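Local coordinates for protein putative nucleotidyltransferase (PDB 2RFF) that probably transfers nucleotidyl groups, as a small archaeal member of the nucleotidyltransferase family, at residues 24-29 with 55-60. Numbering follows the deposited sequence.
Sequences EEVASS and ILFVFK
With chi1 at -180°, Val26 places CG1 opposite its amide nitrogen and CG2 opposite its carbonyl carbon, while Phe57 and Phe59 both set CG anti to their carbonyl carbons (chi1 -61° and -66°), and these torsions bring one valine fork against two phenylalanine rings. The contact is helix-on-sheet packing in a nucleotidyltransferase-like alpha/beta fold: the C-terminal part of helix 6-29 packs through Val26 on strand 53-59, which runs between strands 33-39 and 82-88 of the mixed sheet. The two methyls divide the work. CG2 of Val26 stands 3.9 Å from CE1 of Phe57, and CG1 of Val26 reaches CZ of Phe59 at 4.0 Å and CD1 of Phe57 at 4.1 Å. Each ring is met obliquely, with the side chains crossing at about a right angle. A beta-branched valine suits this place because its short fork serves both rings without a long, flexible chain, and the large phenylalanines span the distance from strand to helix, the nearest CA atoms of the two segments, those of Val26 and Phe57, being 8.9 Å apart. Val74 of helix 67-74 touches both Val26 and Phe59, extending this apolar core. Away from these rings, carboxylates find basic partners: Glu24 pairs with Lys20 and Glu25 with Arg79. Two residues earlier on the same strand, Ile55 covers one face of the Phe57 ring, its CG2 methyl lying 3.7 Å above the ring plane and offset toward the rim.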
loop_
_atom_site.group_PDB
_atom_site.type_symbol
_atom_site.label_atom_id
_atom_site.label_comp_id
_atom_site.label_asym_id
_atom_site.label_seq_id
_atom_site.Cartn_x
_atom_site.Cartn_y
_atom_site.Cartn_z
ATOM N N GLU A 24 9.010 3.777 -0.617
ATOM C CA GLU A 24 10.354 4.332 -0.349
ATOM C C GLU A 24 10.344 5.848 -0.328
ATOM O O GLU A 24 10.924 6.466 0.551
ATOM C CB GLU A 24 11.373 3.860 -1.409
ATOM C CG GLU A 24 11.755 2.432 -1.185
ATOM C CD GLU A 24 12.698 1.845 -2.215
ATOM O OE1 GLU A 24 12.665 2.262 -3.409
ATOM O OE2 GLU A 24 13.460 0.922 -1.794
ATOM N N GLU A 25 9.634 6.431 -1.276
ATOM C CA GLU A 25 9.554 7.871 -1.391
ATOM C C GLU A 25 8.750 8.476 -0.254
ATOM O O GLU A 25 9.182 9.425 0.376
ATOM C CB GLU A 25 8.960 8.290 -2.738
ATOM C CG GLU A 25 9.836 7.881 -3.894
ATOM C CD GLU A 25 9.212 8.145 -5.220
ATOM O OE1 GLU A 25 8.192 8.837 -5.315
ATOM O OE2 GLU A 25 9.760 7.652 -6.213
ATOM N N VAL A 26 7.564 7.928 -0.009
ATOM C CA VAL A 26 6.688 8.378 1.115
ATOM C C VAL A 26 7.369 8.207 2.483
ATOM O O VAL A 26 7.409 9.150 3.262
ATOM C CB VAL A 26 5.292 7.741 1.066
ATOM C CG1 VAL A 26 4.414 8.229 2.239
ATOM C CG2 VAL A 26 4.624 8.032 -0.273
ATOM N N ALA A 27 7.986 7.054 2.711
ATOM C CA ALA A 27 8.673 6.778 4.000
ATOM C C ALA A 27 9.852 7.760 4.242
ATOM O O ALA A 27 10.096 8.171 5.328
ATOM C CB ALA A 27 9.162 5.358 4.058
ATOM N N SER A 28 10.534 8.155 3.176
ATOM C CA SER A 28 11.655 9.127 3.273
ATOM C C SER A 28 11.153 10.553 3.515
ATOM O O SER A 28 11.903 11.393 4.020
ATOM C CB SER A 28 12.555 9.094 2.032
ATOM O OG SER A 28 11.972 9.747 0.913
ATOM N N SER A 29 9.903 10.824 3.147
ATOM C CA SER A 29 9.284 12.130 3.245
ATOM C C SER A 29 8.541 12.433 4.534
ATOM O O SER A 29 8.389 13.614 4.876
ATOM C CB SER A 29 8.357 12.340 2.039
ATOM O OG SER A 29 9.063 12.367 0.790
ATOM N N ILE A 55 -2.985 0.426 -1.914
ATOM C CA ILE A 55 -1.994 0.695 -0.894
ATOM C C ILE A 55 -2.614 1.483 0.236
ATOM O O ILE A 55 -3.180 2.542 0.007
ATOM C CB ILE A 55 -0.805 1.486 -1.477
ATOM C CG1 ILE A 55 -0.184 0.739 -2.679
ATOM C CG2 ILE A 55 0.261 1.703 -0.364
ATOM C CD1 ILE A 55 0.973 1.533 -3.280
ATOM N N LEU A 56 -2.496 0.959 1.455
ATOM C CA LEU A 56 -2.946 1.632 2.677
ATOM C C LEU A 56 -1.721 2.216 3.373
ATOM O O LEU A 56 -0.852 1.463 3.810
ATOM C CB LEU A 56 -3.694 0.680 3.612
ATOM C CG LEU A 56 -3.953 1.225 5.017
ATOM C CD1 LEU A 56 -4.767 2.511 4.947
ATOM C CD2 LEU A 56 -4.561 0.155 5.903
ATOM N N PHE A 57 -1.668 3.544 3.472
ATOM C CA PHE A 57 -0.593 4.224 4.191
ATOM C C PHE A 57 -1.114 4.505 5.608
ATOM O O PHE A 57 -2.169 5.135 5.749
ATOM C CB PHE A 57 -0.235 5.537 3.513
ATOM C CG PHE A 57 0.253 5.414 2.129
ATOM C CD1 PHE A 57 1.590 5.223 1.910
ATOM C CD2 PHE A 57 -0.608 5.510 1.061
ATOM C CE1 PHE A 57 2.098 5.152 0.643
ATOM C CE2 PHE A 57 -0.094 5.455 -0.249
ATOM C CZ PHE A 57 1.239 5.255 -0.448
ATOM N N VAL A 58 -0.331 4.140 6.607
ATOM C CA VAL A 58 -0.723 4.281 8.036
ATOM C C VAL A 58 0.293 5.192 8.711
ATOM O O VAL A 58 1.459 4.858 8.756
ATOM C CB VAL A 58 -0.867 2.954 8.826
ATOM C CG1 VAL A 58 -1.358 3.188 10.299
ATOM C CG2 VAL A 58 -1.810 2.055 8.084
ATOM N N PHE A 59 -0.163 6.362 9.153
ATOM C CA PHE A 59 0.672 7.392 9.772
ATOM C C PHE A 59 0.348 7.574 11.226
ATOM O O PHE A 59 -0.783 7.410 11.611
ATOM C CB PHE A 59 0.445 8.773 9.132
ATOM C CG PHE A 59 0.869 8.889 7.680
ATOM C CD1 PHE A 59 0.030 8.501 6.656
ATOM C CD2 PHE A 59 2.077 9.512 7.327
ATOM C CE1 PHE A 59 0.410 8.683 5.281
ATOM C CE2 PHE A 59 2.474 9.657 5.983
ATOM C CZ PHE A 59 1.631 9.252 4.973
ATOM N N LYS A 60 1.350 7.942 12.010
ATOM C CA LYS A 60 1.118 8.321 13.411
ATOM C C LYS A 60 0.710 9.788 13.471
ATOM O O LYS A 60 1.162 10.586 12.676
ATOM C CB LYS A 60 2.383 8.104 14.257
ATOM C CG LYS A 60 2.806 6.658 14.234
ATOM C CD LYS A 60 3.725 6.228 15.362
ATOM C CE LYS A 60 5.175 6.462 15.091
ATOM N NZ LYS A 60 6.035 5.862 16.208
#